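Local structure of response regulator aspartate phosphatase H (Bacillus subtilis, 3Q15) at residues Gln183-Ile188 with Leu205-Glu210. The protein dephosphorylates the sporulation phosphotransferase Spo0F and also acts on the competence regulator ComA, helping to separate sporulation and competence in time. Numbering follows the deposited sequence.
Sequences QSLFVI and LEAALE
Leu-185 lays its CD1 methyl over the backbone between Ala-207 and Ala-208, where CD1 comes to 3.5 Å from Ala-208 N, a van der Waals touch on the flank of the opposing helix. The same methyl is 3.7 Å from Ala-208 CB and more loosely meets Ala-207 CB, at 4.1 Å, on the exposed margin. CB of Leu-185 already faces the partner helix, and the extended second torsion (chi2 168°) reaches CD1 on to the backbone of Ala-208. Ala-208 suits the place facing Leu-185: the CA atoms of Leu-185 and Ala-208 are only 6.1 Å apart, and a single methyl permits such closeness. That methyl is also shared with Phe-186, whose CE1 lies 3.6 Å from Ala-208 CB. The neighbouring ring atom CD1 of Phe-186 meets Leu-205 CD2 at 3.9 Å, the two side chains crossing at about a right angle. Leu-205 starts from a CB directed away from segment 183-188, yet its length brings one branch back to the ring, something a short residue could not do. A flat, wide phenyl serves here as a bridge, since it also touches Ile-223, Ser-224 and Asn-227 of helix 218-235. Replacing Phe-186 with an alanine would probably open a gap beside Ala-208 CB and leave Leu-205 CD2 without its aromatic neighbour. The side chains that meet are all apolar, so packing alone joins the two short segments, whose axes run nearly antiparallel, at 163°, and come within 8.8 Å. Behind it, Ser-184 and Ile-188 pack on Leu-168 of helix 157-172. Small alanines set against large apolar residues in two successive antiparallel helices are characteristic of the antiparallel helical hairpin of a tetratricopeptide repeat, consistent with the predicted third repeat of this domain.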
ATOM      1  N   GLN A 183       2.410 -19.273  -9.743  1.00 50.12           N
ATOM      2  CA  GLN A 183       2.851 -17.888  -9.896  1.00 48.10           C
ATOM      3  C   GLN A 183       2.609 -17.102  -8.614  1.00 46.58           C
ATOM      4  O   GLN A 183       3.402 -16.237  -8.251  1.00 49.62           O
ATOM      5  CB  GLN A 183       2.130 -17.211 -11.066  1.00 46.45           C
ATOM      6  CG  GLN A 183       2.464 -17.784 -12.433  1.00 45.77           C
ATOM      7  CD  GLN A 183       1.505 -17.317 -13.515  1.00 48.69           C
ATOM      8  OE1 GLN A 183       0.292 -17.244 -13.303  1.00 48.03           O
ATOM      9  NE2 GLN A 183       2.047 -16.992 -14.681  1.00 49.39           N
ATOM     10  N   SER A 184       1.509 -17.406  -7.930  1.00 45.07           N
ATOM     11  CA  SER A 184       1.184 -16.728  -6.677  1.00 43.03           C
ATOM     12  C   SER A 184       2.167 -17.117  -5.580  1.00 44.95           C
ATOM     13  O   SER A 184       2.539 -16.291  -4.744  1.00 45.41           O
ATOM     14  CB  SER A 184      -0.250 -17.030  -6.245  1.00 40.71           C
ATOM     15  OG  SER A 184      -1.179 -16.459  -7.150  1.00 41.95           O
ATOM     16  N   LEU A 185       2.589 -18.375  -5.592  1.00 44.35           N
ATOM     17  CA  LEU A 185       3.583 -18.849  -4.641  1.00 45.04           C
ATOM     18  C   LEU A 185       4.925 -18.171  -4.885  1.00 42.23           C
ATOM     19  O   LEU A 185       5.613 -17.784  -3.938  1.00 41.65           O
ATOM     20  CB  LEU A 185       3.719 -20.374  -4.722  1.00 40.45           C
ATOM     21  CG  LEU A 185       2.471 -21.154  -4.290  1.00 42.87           C
ATOM     22  CD1 LEU A 185       2.574 -22.631  -4.658  1.00 46.47           C
ATOM     23  CD2 LEU A 185       2.225 -20.987  -2.797  1.00 42.37           C
ATOM     24  N   PHE A 186       5.297 -18.030  -6.155  1.00 39.22           N
ATOM     25  CA  PHE A 186       6.522 -17.311  -6.511  1.00 44.99           C
ATOM     26  C   PHE A 186       6.484 -15.871  -6.007  1.00 42.35           C
ATOM     27  O   PHE A 186       7.476 -15.357  -5.488  1.00 38.93           O
ATOM     28  CB  PHE A 186       6.762 -17.332  -8.025  1.00 43.30           C
ATOM     29  CG  PHE A 186       7.165 -18.679  -8.556  1.00 42.93           C
ATOM     30  CD1 PHE A 186       7.525 -19.701  -7.691  1.00 43.77           C
ATOM     31  CD2 PHE A 186       7.188 -18.922  -9.919  1.00 44.44           C
ATOM     32  CE1 PHE A 186       7.896 -20.944  -8.174  1.00 43.24           C
ATOM     33  CE2 PHE A 186       7.560 -20.163 -10.409  1.00 50.01           C
ATOM     34  CZ  PHE A 186       7.915 -21.176  -9.532  1.00 49.33           C
ATOM     35  N   VAL A 187       5.334 -15.221  -6.163  1.00 43.58           N
ATOM     36  CA  VAL A 187       5.180 -13.844  -5.709  1.00 40.53           C
ATOM     37  C   VAL A 187       5.333 -13.750  -4.194  1.00 41.66           C
ATOM     38  O   VAL A 187       6.013 -12.861  -3.685  1.00 41.53           O
ATOM     39  CB  VAL A 187       3.835 -13.248  -6.144  1.00 43.22           C
ATOM     40  CG1 VAL A 187       3.625 -11.887  -5.496  1.00 42.96           C
ATOM     41  CG2 VAL A 187       3.783 -13.134  -7.662  1.00 45.65           C
ATOM     42  N   ILE A 188       4.711 -14.679  -3.477  1.00 42.73           N
ATOM     43  CA  ILE A 188       4.819 -14.709  -2.024  1.00 42.44           C
ATOM     44  C   ILE A 188       6.270 -14.900  -1.582  1.00 41.65           C
ATOM     45  O   ILE A 188       6.755 -14.203  -0.690  1.00 41.03           O
ATOM     46  CB  ILE A 188       3.941 -15.819  -1.427  1.00 42.27           C
ATOM     47  CG1 ILE A 188       2.470 -15.562  -1.757  1.00 44.83           C
ATOM     48  CG2 ILE A 188       4.137 -15.909   0.077  1.00 43.59           C
ATOM     49  CD1 ILE A 188       1.541 -16.702  -1.343  1.00 44.00           C
ATOM     50  N   LEU A 205       8.088 -22.024  -2.131  1.00 41.87           N
ATOM     51  CA  LEU A 205       8.789 -22.509  -3.313  1.00 43.17           C
ATOM     52  C   LEU A 205       8.680 -24.028  -3.421  1.00 45.94           C
ATOM     53  O   LEU A 205       8.585 -24.573  -4.521  1.00 50.51           O
ATOM     54  CB  LEU A 205      10.255 -22.070  -3.295  1.00 42.47           C
ATOM     55  CG  LEU A 205      10.496 -20.558  -3.382  1.00 42.57           C
ATOM     56  CD1 LEU A 205      11.984 -20.248  -3.393  1.00 42.03           C
ATOM     57  CD2 LEU A 205       9.822 -19.965  -4.610  1.00 37.74           C
ATOM     58  N   GLU A 206       8.683 -24.711  -2.282  1.00 44.17           N
ATOM     59  CA  GLU A 206       8.567 -26.166  -2.287  1.00 47.08           C
ATOM     60  C   GLU A 206       7.166 -26.603  -2.707  1.00 45.08           C
ATOM     61  O   GLU A 206       7.013 -27.555  -3.472  1.00 48.63           O
ATOM     62  CB  GLU A 206       8.937 -26.752  -0.922  1.00 51.18           C
ATOM     63  CG  GLU A 206      10.414 -26.608  -0.568  1.00 57.13           C
ATOM     64  CD  GLU A 206      10.746 -27.132   0.819  1.00 62.16           C
ATOM     65  OE1 GLU A 206      11.932 -27.432   1.073  1.00 63.05           O
ATOM     66  OE2 GLU A 206       9.826 -27.241   1.657  1.00 66.56           O
ATOM     67  N   ALA A 207       6.147 -25.908  -2.213  1.00 43.54           N
ATOM     68  CA  ALA A 207       4.774 -26.213  -2.605  1.00 41.81           C
ATOM     69  C   ALA A 207       4.600 -25.974  -4.098  1.00 43.88           C
ATOM     70  O   ALA A 207       3.926 -26.736  -4.785  1.00 44.07           O
ATOM     71  CB  ALA A 207       3.791 -25.364  -1.814  1.00 40.18           C
ATOM     72  N   ALA A 208       5.221 -24.910  -4.597  1.00 44.06           N
ATOM     73  CA  ALA A 208       5.179 -24.615  -6.023  1.00 44.61           C
ATOM     74  C   ALA A 208       5.824 -25.740  -6.822  1.00 45.33           C
ATOM     75  O   ALA A 208       5.289 -26.173  -7.841  1.00 47.17           O
ATOM     76  CB  ALA A 208       5.861 -23.284  -6.321  1.00 45.63           C
ATOM     77  N   LEU A 209       6.976 -26.216  -6.357  1.00 44.14           N
ATOM     78  CA  LEU A 209       7.651 -27.322  -7.024  1.00 47.24           C
ATOM     79  C   LEU A 209       6.757 -28.560  -7.091  1.00 46.94           C
ATOM     80  O   LEU A 209       6.620 -29.176  -8.148  1.00 50.39           O
ATOM     81  CB  LEU A 209       8.969 -27.671  -6.326  1.00 49.40           C
ATOM     82  CG  LEU A 209       9.677 -28.930  -6.848  1.00 54.03           C
ATOM     83  CD1 LEU A 209      10.002 -28.797  -8.331  1.00 55.03           C
ATOM     84  CD2 LEU A 209      10.940 -29.232  -6.050  1.00 53.83           C
ATOM     85  N   GLU A 210       6.156 -28.919  -5.961  1.00 67.81           N
ATOM     86  CA  GLU A 210       5.301 -30.103  -5.895  1.00 71.20           C
ATOM     87  C   GLU A 210       4.103 -29.979  -6.826  1.00 71.24           C
ATOM     88  O   GLU A 210       3.759 -30.918  -7.540  1.00 73.56           O
ATOM     89  CB  GLU A 210       4.832 -30.369  -4.460  1.00 72.79           C
ATOM     90  CG  GLU A 210       5.646 -31.427  -3.728  1.00 83.15           C
ATOM     91  CD  GLU A 210       4.824 -32.208  -2.714  1.00 89.70           C
ATOM     92  OE1 GLU A 210       3.986 -31.596  -2.017  1.00 88.81           O
ATOM     93  OE2 GLU A 210       5.011 -33.439  -2.619  1.00 97.14           O
TER